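Local coordinates for protein carboxylase (PDB 5H80) that probably catalyses the ATP-dependent carboxylation of biotin, as the biotin carboxylase domain of a single-chain bacterial carboxylase, at residues 254-258 and 322-326; 269-274 and 470-474; 326-332 and 364-370. All coordinates share one frame; numbering follows the deposited sequence. Where two conformers were deposited one is given.

Interaction 1 of 3, residues 254-258 and 322-326; sequences ERDCT and QVEHT
Arg-255, on strand 249-256, faces Glu-324 in the type I turn Gln-322 to His-325 that leads into helix 325-332, with CA atoms 8.3 Å apart. In the arginine chain CD lies 3.2 Å from Glu-324 O, and a bend at the third torsion (chi3 -66°) sets NE 3.4 Å from Glu-324 CG. One guanidinium face thus lies over the Glu-324 to His-325 peptide, while Gln-322 OE1 comes in at the edge, where NH2 donates a weak, bent bond to it (2.8 Å, 128° at the hydrogen). Beyond the two segments NE is salt-bridged to Glu-239, and NH1 bonds to Thr-328 and Gln-241. The QVEH sequence of 322-325 is characteristic of ATP-grasp biotin carboxylases, where it lines the active site of relatives. Glu-324 turns its carboxylate almost perpendicular to the guanidinium, and its oxygens pair instead with Lys-265 and Arg-372. Cys-257 SG touches Glu-324 OE2 at 3.8 Å. A methionine in place of Arg-255 would probably leave Glu-239 without its charged mate and Gln-322 OE1 without this donor. Within the turn, Gln-322 O is gripped twice, by the backbone N of His-325 (2.9 Å) and by its ND1 (2.8 Å), which fixes the imidazole by a bond lying close to the ring plane.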
loop_
_atom_site.group_PDB
_atom_site.type_symbol
_atom_site.label_atom_id
_atom_site.label_comp_id
_atom_site.label_asym_id
_atom_site.label_seq_id
_atom_site.Cartn_x
_atom_site.Cartn_y
_atom_site.Cartn_z
ATOM N N GLU A 254 -9.191 7.153 15.856
ATOM C CA GLU A 254 -10.543 7.070 15.412
ATOM C C GLU A 254 -10.758 6.770 13.970
ATOM O O GLU A 254 -9.903 7.034 13.089
ATOM C CB GLU A 254 -11.337 8.306 15.809
ATOM C CG GLU A 254 -11.333 9.558 14.961
ATOM C CD GLU A 254 -9.972 10.274 14.844
ATOM O OE1 GLU A 254 -9.098 9.976 15.673
ATOM O OE2 GLU A 254 -9.933 11.117 13.948
ATOM N N ARG A 255 -12.024 6.478 13.636
ATOM C CA ARG A 255 -12.522 6.383 12.239
ATOM C C ARG A 255 -13.901 6.974 12.173
ATOM O O ARG A 255 -14.618 6.969 13.217
ATOM C CB ARG A 255 -12.666 4.926 11.772
ATOM C CG ARG A 255 -11.456 4.097 11.576
ATOM C CD ARG A 255 -11.691 2.621 11.262
ATOM N NE ARG A 255 -12.310 1.832 12.325
ATOM C CZ ARG A 255 -11.679 1.003 13.127
ATOM N NH1 ARG A 255 -10.342 0.809 13.077
ATOM N NH2 ARG A 255 -12.377 0.326 13.990
ATOM N N ASP A 256 -14.237 7.560 11.017
ATOM C CA ASP A 256 -15.539 8.158 10.805
ATOM C C ASP A 256 -16.202 7.418 9.695
ATOM O O ASP A 256 -15.714 7.386 8.555
ATOM C CB ASP A 256 -15.445 9.590 10.524
ATOM C CG ASP A 256 -16.792 10.341 10.468
ATOM O OD1 ASP A 256 -17.655 9.980 9.651
ATOM O OD2 ASP A 256 -16.841 11.325 11.257
ATOM N N CYS A 257 -17.349 6.901 10.043
ATOM C CA CYS A 257 -18.123 6.041 9.146
ATOM C C CYS A 257 -19.551 6.643 8.954
ATOM O O CYS A 257 -20.552 5.897 8.894
ATOM C CB CYS A 257 -18.286 4.685 9.717
ATOM S SG CYS A 257 -16.719 3.893 10.231
ATOM N N THR A 258 -19.632 7.944 8.837
ATOM C CA THR A 258 -20.923 8.654 8.776
ATOM C C THR A 258 -21.780 8.385 7.546
ATOM O O THR A 258 -23.003 8.381 7.587
ATOM C CB THR A 258 -20.656 10.146 9.005
ATOM O OG1 THR A 258 -20.062 10.398 10.305
ATOM C CG2 THR A 258 -21.970 11.052 8.696
ATOM N N GLN A 322 -13.054 -5.283 12.954
ATOM C CA GLN A 322 -14.076 -4.789 12.004
ATOM C C GLN A 322 -13.649 -4.638 10.552
ATOM O O GLN A 322 -12.403 -4.499 10.270
ATOM C CB GLN A 322 -14.502 -3.393 12.414
ATOM C CG GLN A 322 -15.489 -3.279 13.581
ATOM C CD GLN A 322 -15.699 -1.877 14.010
ATOM O OE1 GLN A 322 -14.845 -0.988 13.814
ATOM N NE2 GLN A 322 -16.898 -1.609 14.521
ATOM N N VAL A 323 -14.650 -4.533 9.681
ATOM C CA VAL A 323 -14.441 -4.464 8.263
ATOM C C VAL A 323 -13.496 -3.266 7.941
ATOM O O VAL A 323 -12.574 -3.436 7.034
ATOM C CB VAL A 323 -15.775 -4.211 7.488
ATOM C CG1 VAL A 323 -15.528 -3.939 6.027
ATOM C CG2 VAL A 323 -16.623 -5.487 7.514
ATOM N N GLU A 324 -13.744 -2.109 8.572
ATOM C CA GLU A 324 -12.986 -0.916 8.342
ATOM C C GLU A 324 -11.610 -0.840 9.060
ATOM O O GLU A 324 -11.090 0.281 9.147
ATOM C CB GLU A 324 -13.840 0.314 8.575
ATOM C CG GLU A 324 -14.359 0.522 9.911
ATOM C CD GLU A 324 -15.650 -0.224 10.276
ATOM O OE1 GLU A 324 -15.979 -1.257 9.657
ATOM O OE2 GLU A 324 -16.342 0.269 11.219
ATOM N N HIS A 325 -11.081 -1.967 9.654
ATOM C CA HIS A 325 -9.849 -1.957 10.405
ATOM C C HIS A 325 -8.760 -1.543 9.342
ATOM O O HIS A 325 -7.813 -0.858 9.757
ATOM C CB HIS A 325 -9.505 -3.324 10.957
ATOM C CG HIS A 325 -9.076 -4.319 9.900
ATOM N ND1 HIS A 325 -9.940 -5.023 9.105
ATOM C CD2 HIS A 325 -7.822 -4.660 9.469
ATOM C CE1 HIS A 325 -9.260 -5.804 8.247
ATOM N NE2 HIS A 325 -7.964 -5.602 8.454
ATOM N N THR A 326 -9.056 -1.873 8.086
ATOM C CA THR A 326 -8.068 -1.501 6.989
ATOM C C THR A 326 -7.641 0.006 6.939
ATOM O O THR A 326 -6.395 0.353 6.698
ATOM C CB THR A 326 -8.641 -1.806 5.646
ATOM O OG1 THR A 326 -9.842 -1.066 5.550
ATOM C CG2 THR A 326 -8.913 -3.336 5.484
#

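Interaction 2 of 3, residues 269-274 and 470-474; sequences FAPAPH and QHYEL
Tyr-472 reaches past His-274 and Pro-273 to Phe-269; it starts from a Schellman motif, with positive phi, that ends helix 467-471. The contact joins strand 264-270, in the ATP-binding part of the sequence, to helix 467-471, in the biotin carboxylase C-terminal part. CB sits 4.0 Å from His-274 CD2, at the edge of that imidazole. A first torsion well off a staggered position (chi1 -138°) then lays the ring with one face on Pro-273, whose CG makes a CH-pi contact 3.8 Å from the ring centroid and comes nearest at CD1. Leu-474 CD1 covers the opposite face. Further out, Tyr-472 CE1 stands over the face of Phe-269, 3.6 Å from Phe-269 CE2; the two rings form a T-shaped pair, planes 82° apart and centroids separated by 5.2 Å, with the tyrosine giving its edge. CZ meets Pro-273 CD. OH comes within 3.4 Å of Phe-269 CD2 and is hydrogen-bonded to Asp-256, so this buried hydroxyl has a polar partner. Leu-434 of helix 434-446 also touches Phe-269, Pro-273 and Tyr-472. At the more open margin a water lies in the plane of the His-274 ring, 2.7 Å from NE2, and donates to Gln-470 O.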
loop_
_atom_site.group_PDB
_atom_site.type_symbol
_atom_site.label_atom_id
_atom_site.label_comp_id
_atom_site.label_asym_id
_atom_site.label_seq_id
_atom_site.Cartn_x
_atom_site.Cartn_y
_atom_site.Cartn_z
ATOM N N PHE A 269 -13.484 6.838 6.976
ATOM C CA PHE A 269 -12.318 7.754 6.978
ATOM C C PHE A 269 -11.436 7.605 8.263
ATOM O O PHE A 269 -11.901 7.390 9.344
ATOM C CB PHE A 269 -12.807 9.171 6.825
ATOM C CG PHE A 269 -13.437 9.433 5.596
ATOM C CD1 PHE A 269 -12.768 10.112 4.598
ATOM C CD2 PHE A 269 -14.758 9.072 5.347
ATOM C CE1 PHE A 269 -13.374 10.427 3.452
ATOM C CE2 PHE A 269 -15.385 9.446 4.152
ATOM C CZ PHE A 269 -14.657 10.035 3.176
ATOM N N ALA A 270 -10.080 7.647 8.168
ATOM C CA ALA A 270 -9.212 7.643 9.370
ATOM C C ALA A 270 -8.111 8.704 8.925
ATOM O O ALA A 270 -7.429 8.508 7.850
ATOM C CB ALA A 270 -8.675 6.328 9.766
ATOM N N PRO A 271 -8.010 9.837 9.609
ATOM C CA PRO A 271 -8.795 10.298 10.720
ATOM C C PRO A 271 -10.193 10.682 10.371
ATOM O O PRO A 271 -10.616 10.789 9.207
ATOM C CB PRO A 271 -8.056 11.562 11.161
ATOM C CG PRO A 271 -7.478 12.110 9.880
ATOM C CD PRO A 271 -7.110 10.912 9.076
ATOM N N ALA A 272 -10.971 10.933 11.411
ATOM C CA ALA A 272 -12.181 11.691 11.229
ATOM C C ALA A 272 -11.947 13.136 10.723
ATOM O O ALA A 272 -11.310 13.866 11.494
ATOM C CB ALA A 272 -12.934 11.749 12.567
ATOM N N PRO A 273 -12.456 13.495 9.542
ATOM C CA PRO A 273 -12.159 14.883 9.015
ATOM C C PRO A 273 -12.708 15.984 9.844
ATOM O O PRO A 273 -13.838 15.870 10.368
ATOM C CB PRO A 273 -12.618 14.865 7.580
ATOM C CG PRO A 273 -12.916 13.429 7.240
ATOM C CD PRO A 273 -13.110 12.648 8.512
ATOM N N HIS A 274 -11.914 17.059 10.075
ATOM C CA HIS A 274 -12.450 18.283 10.678
ATOM C C HIS A 274 -12.943 18.037 12.114
ATOM O O HIS A 274 -14.099 18.392 12.422
ATOM C CB HIS A 274 -13.578 18.899 9.809
ATOM C CG HIS A 274 -13.139 19.274 8.455
ATOM N ND1 HIS A 274 -11.987 20.006 8.257
ATOM C CD2 HIS A 274 -13.612 18.971 7.228
ATOM C CE1 HIS A 274 -11.804 20.189 6.962
ATOM N NE2 HIS A 274 -12.723 19.497 6.315
ATOM N N GLN A 470 -17.095 16.606 0.233
ATOM C CA GLN A 470 -15.941 17.476 0.159
ATOM C C GLN A 470 -15.709 18.440 1.371
ATOM O O GLN A 470 -14.560 18.541 1.799
ATOM C CB GLN A 470 -16.003 18.219 -1.135
ATOM C CG GLN A 470 -15.843 17.367 -2.362
ATOM C CD GLN A 470 -16.213 18.108 -3.620
ATOM O OE1 GLN A 470 -16.520 19.299 -3.598
ATOM N NE2 GLN A 470 -16.174 17.422 -4.725
ATOM N N HIS A 471 -16.768 18.954 2.032
ATOM C CA HIS A 471 -16.667 19.738 3.271
ATOM C C HIS A 471 -16.982 18.965 4.557
ATOM O O HIS A 471 -16.794 19.527 5.598
ATOM C CB HIS A 471 -17.625 20.902 3.203
ATOM C CG HIS A 471 -17.275 21.890 2.167
ATOM N ND1 HIS A 471 -16.124 22.634 2.232
ATOM C CD2 HIS A 471 -17.832 22.156 0.983
ATOM C CE1 HIS A 471 -16.053 23.441 1.183
ATOM N NE2 HIS A 471 -17.068 23.156 0.381
ATOM N N TYR A 472 -17.269 17.646 4.382
ATOM C CA TYR A 472 -17.690 16.748 5.414
ATOM C C TYR A 472 -18.887 17.337 6.181
ATOM O O TYR A 472 -18.866 17.248 7.455
ATOM C CB TYR A 472 -16.492 16.333 6.305
ATOM C CG TYR A 472 -16.553 14.871 6.617
ATOM C CD1 TYR A 472 -16.129 13.949 5.634
ATOM C CD2 TYR A 472 -17.131 14.395 7.802
ATOM C CE1 TYR A 472 -16.277 12.534 5.849
ATOM C CE2 TYR A 472 -17.198 12.973 8.063
ATOM C CZ TYR A 472 -16.840 12.082 7.087
ATOM O OH TYR A 472 -17.027 10.733 7.255
ATOM N N GLU A 473 -19.839 17.949 5.477
ATOM C CA GLU A 473 -20.993 18.503 6.158
ATOM C C GLU A 473 -22.064 17.402 6.132
ATOM O O GLU A 473 -22.885 17.386 5.175
ATOM C CB GLU A 473 -21.442 19.719 5.437
ATOM C CG GLU A 473 -20.483 20.868 5.623
ATOM C CD GLU A 473 -20.872 22.091 4.784
ATOM O OE1 GLU A 473 -21.546 21.999 3.746
ATOM O OE2 GLU A 473 -20.493 23.164 5.214
ATOM N N LEU A 474 -21.938 16.402 7.025
ATOM C CA LEU A 474 -22.629 15.103 6.837
ATOM C C LEU A 474 -23.187 14.672 8.201
ATOM O O LEU A 474 -22.688 15.121 9.292
ATOM C CB LEU A 474 -21.578 14.066 6.479
ATOM C CG LEU A 474 -20.884 14.266 5.132
ATOM C CD1 LEU A 474 -19.728 13.240 5.007
ATOM C CD2 LEU A 474 -21.822 14.201 3.957
HETATM O O HOH W 1 -12.748 19.818 3.597
#

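Interaction 3 of 3, residues 326-332 and 364-370; sequences TVTEEWC and PPGQAVQ. With EDO (1,2-ethanediol), chain G.
Trp-331 and Pro-364 form one end of a buried contact in which helix 326-332 runs nearly antiparallel to strand 367-370, their axes 7.4 Å apart at closest and 158° between directions. With CG anti to the backbone N (chi1 -179°), the indole is carried out beside the loop that precedes the strand. Pro-364 packs over its face: CB lies 4.2 Å from the centroid of the five-membered ring, and CD is 3.7 Å from Trp-331 CZ2. The proline also offers its carbonyl: Trp-331 NE1 donates a weak, bent bond to Pro-364 O (3.1 Å, 134°). Pro-364 CG also rests on Cys-332 SG. Along the strand Ala-368 CB fits beneath the helix, touching Val-327 O and lying 4.4 Å from Trp-331 CB; so small a residue lets the backbones draw close. At the other end Thr-326 OG1 donates to Gln-370 OE1, though the modelled 2.4 Å is too short to take at face value, and Gln-370 NE2 turns to Glu-268. The outer margin, beside the loop 364-366 and Glu-330, is looser and wetter. A water donates to both Trp-331 O and Pro-365 O, and Glu-330 leads its carboxylate away from the strand, toward Arg-403 and a 1,2-ethanediol, probably from the crystallisation liquor, whose O1 donates to Glu-330 OE2 at 2.7 Å and which also bonds to Arg-430 of the second subunit. The helix after the QVEH sequence thus packs along strand 367-370, on an antiparallel sheet that also holds strand 264-270, as expected of the biotin carboxylase fold.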
loop_
_atom_site.group_PDB
_atom_site.type_symbol
_atom_site.label_atom_id
_atom_site.label_comp_id
_atom_site.label_asym_id
_atom_site.label_seq_id
_atom_site.Cartn_x
_atom_site.Cartn_y
_atom_site.Cartn_z
ATOM N N THR A 326 -9.056 -1.873 8.086
ATOM C CA THR A 326 -8.068 -1.501 6.989
ATOM C C THR A 326 -7.641 0.006 6.939
ATOM O O THR A 326 -6.395 0.353 6.698
ATOM C CB THR A 326 -8.641 -1.806 5.646
ATOM O OG1 THR A 326 -9.842 -1.066 5.550
ATOM C CG2 THR A 326 -8.913 -3.336 5.484
ATOM N N VAL A 327 -8.549 0.931 7.086
ATOM C CA VAL A 327 -8.184 2.391 7.012
ATOM C C VAL A 327 -7.242 2.870 8.108
ATOM O O VAL A 327 -6.327 3.667 7.866
ATOM C CB VAL A 327 -9.389 3.362 6.938
ATOM C CG1 VAL A 327 -9.893 3.550 5.539
ATOM C CG2 VAL A 327 -10.546 2.948 7.835
ATOM N N THR A 328 -7.426 2.351 9.325
ATOM C CA THR A 328 -6.581 2.620 10.404
ATOM C C THR A 328 -5.224 2.054 10.147
ATOM O O THR A 328 -4.234 2.709 10.404
ATOM C CB THR A 328 -7.156 1.935 11.674
ATOM O OG1 THR A 328 -8.409 2.552 11.988
ATOM C CG2 THR A 328 -6.246 2.020 12.857
ATOM N N GLU A 329 -5.190 0.829 9.633
ATOM C CA GLU A 329 -3.894 0.190 9.239
ATOM C C GLU A 329 -3.120 1.123 8.326
ATOM O O GLU A 329 -1.915 1.325 8.540
ATOM C CB GLU A 329 -4.198 -1.181 8.547
ATOM C CG GLU A 329 -4.648 -2.234 9.571
ATOM C CD GLU A 329 -4.605 -3.674 8.997
ATOM O OE1 GLU A 329 -4.744 -3.828 7.773
ATOM O OE2 GLU A 329 -4.400 -4.616 9.752
ATOM N N GLU A 330 -3.694 1.622 7.270
ATOM C CA GLU A 330 -2.919 2.386 6.282
ATOM C C GLU A 330 -2.594 3.809 6.819
ATOM O O GLU A 330 -1.455 4.345 6.547
ATOM C CB GLU A 330 -3.665 2.383 4.957
ATOM C CG GLU A 330 -3.835 1.063 4.183
ATOM C CD GLU A 330 -2.607 0.368 4.026
ATOM O OE1 GLU A 330 -1.633 0.995 3.501
ATOM O OE2 GLU A 330 -2.483 -0.731 4.508
ATOM N N TRP A 331 -3.549 4.475 7.470
ATOM C CA TRP A 331 -3.264 5.727 8.151
ATOM C C TRP A 331 -2.114 5.600 9.176
ATOM O O TRP A 331 -1.160 6.436 9.154
ATOM C CB TRP A 331 -4.537 6.308 8.796
ATOM C CG TRP A 331 -4.346 7.596 9.494
ATOM C CD1 TRP A 331 -3.519 8.687 9.105
ATOM C CD2 TRP A 331 -4.941 7.958 10.689
ATOM N NE1 TRP A 331 -3.636 9.693 10.004
ATOM C CE2 TRP A 331 -4.548 9.299 10.978
ATOM C CE3 TRP A 331 -5.911 7.334 11.536
ATOM C CZ2 TRP A 331 -5.028 9.995 12.068
ATOM C CZ3 TRP A 331 -6.318 7.992 12.640
ATOM C CH2 TRP A 331 -5.876 9.353 12.935
ATOM N N CYS A 332 -2.179 4.627 10.097
ATOM C CA CYS A 332 -1.292 4.507 11.248
ATOM C C CYS A 332 0.013 3.769 10.880
ATOM O O CYS A 332 0.981 3.831 11.628
ATOM C CB CYS A 332 -1.982 3.817 12.412
ATOM S SG CYS A 332 -3.363 4.778 13.139
ATOM N N PRO A 364 -1.321 10.500 13.936
ATOM C CA PRO A 364 -0.451 10.401 12.780
ATOM C C PRO A 364 -0.850 11.483 11.709
ATOM O O PRO A 364 -2.017 11.835 11.512
ATOM C CB PRO A 364 -0.700 8.970 12.263
ATOM C CG PRO A 364 -1.117 8.220 13.478
ATOM C CD PRO A 364 -2.029 9.246 14.171
ATOM N N PRO A 365 0.146 11.998 10.955
ATOM C CA PRO A 365 -0.187 12.776 9.775
ATOM C C PRO A 365 -0.761 11.904 8.656
ATOM O O PRO A 365 -0.717 10.670 8.770
ATOM C CB PRO A 365 1.197 13.293 9.321
ATOM C CG PRO A 365 2.052 12.214 9.635
ATOM C CD PRO A 365 1.585 11.732 11.023
ATOM N N GLY A 366 -1.240 12.546 7.609
ATOM C CA GLY A 366 -1.838 11.870 6.469
ATOM C C GLY A 366 -3.299 11.464 6.798
ATOM O O GLY A 366 -3.910 11.942 7.742
ATOM N N GLN A 367 -3.835 10.664 5.912
ATOM C CA GLN A 367 -5.308 10.507 5.907
ATOM C C GLN A 367 -5.545 9.335 5.042
ATOM O O GLN A 367 -4.814 9.092 4.049
ATOM C CB GLN A 367 -6.041 11.746 5.434
ATOM C CG GLN A 367 -5.509 12.356 4.139
ATOM C CD GLN A 367 -6.281 13.547 3.622
ATOM O OE1 GLN A 367 -7.463 13.745 3.931
ATOM N NE2 GLN A 367 -5.612 14.345 2.791
ATOM N N ALA A 368 -6.633 8.645 5.329
ATOM C CA ALA A 368 -7.020 7.512 4.414
ATOM C C ALA A 368 -8.553 7.328 4.416
ATOM O O ALA A 368 -9.283 7.842 5.352
ATOM C CB ALA A 368 -6.340 6.245 4.823
ATOM N N VAL A 369 -9.040 6.752 3.369
ATOM C CA VAL A 369 -10.447 6.396 3.238
ATOM C C VAL A 369 -10.571 4.972 2.612
ATOM O O VAL A 369 -9.855 4.597 1.699
ATOM C CB VAL A 369 -11.209 7.428 2.417
ATOM C CG1 VAL A 369 -10.790 7.584 0.931
ATOM C CG2 VAL A 369 -12.651 7.142 2.269
ATOM N N GLN A 370 -11.599 4.254 3.047
ATOM C CA GLN A 370 -12.000 3.003 2.474
ATOM C C GLN A 370 -13.340 3.124 1.817
ATOM O O GLN A 370 -14.261 3.759 2.392
ATOM C CB GLN A 370 -12.113 1.884 3.550
ATOM C CG GLN A 370 -12.818 0.561 3.054
ATOM C CD GLN A 370 -12.637 -0.589 3.992
ATOM O OE1 GLN A 370 -11.619 -1.292 3.964
ATOM N NE2 GLN A 370 -13.615 -0.845 4.830
HETATM C C1 EDO G . -0.907 -3.130 6.210
HETATM O O1 EDO G . -0.620 -1.719 6.216
HETATM C C2 EDO G . -0.544 -3.853 7.468
HETATM O O2 EDO G . 0.850 -3.514 7.626
HETATM O O HOH W 2 -0.571 8.390 7.491
#

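How the interactions relate
Interactions 1 and 3 share Thr-326 and helix 325-332, their centres about 10 Å apart; Arg-255 NH1 ties them directly, 2.8 Å from Thr-328 OG1 one helical turn past the QVEH sequence. Interaction 2 lies about 13 Å from the centre of each. It meets interaction 1 where Tyr-472 OH stands 2.6 Å from Asp-256 OD1, and interaction 3 through neighbouring strands of one sheet, Ala-270 O being 2.6 Å from Ala-368 N. Ala-270 CB also packs 3.4 Å from Trp-331 CE3. Interaction 1 is the most central and probably the one nearest the active site, whereas interaction 3 reaches outward to the ethanediol and the second subunit.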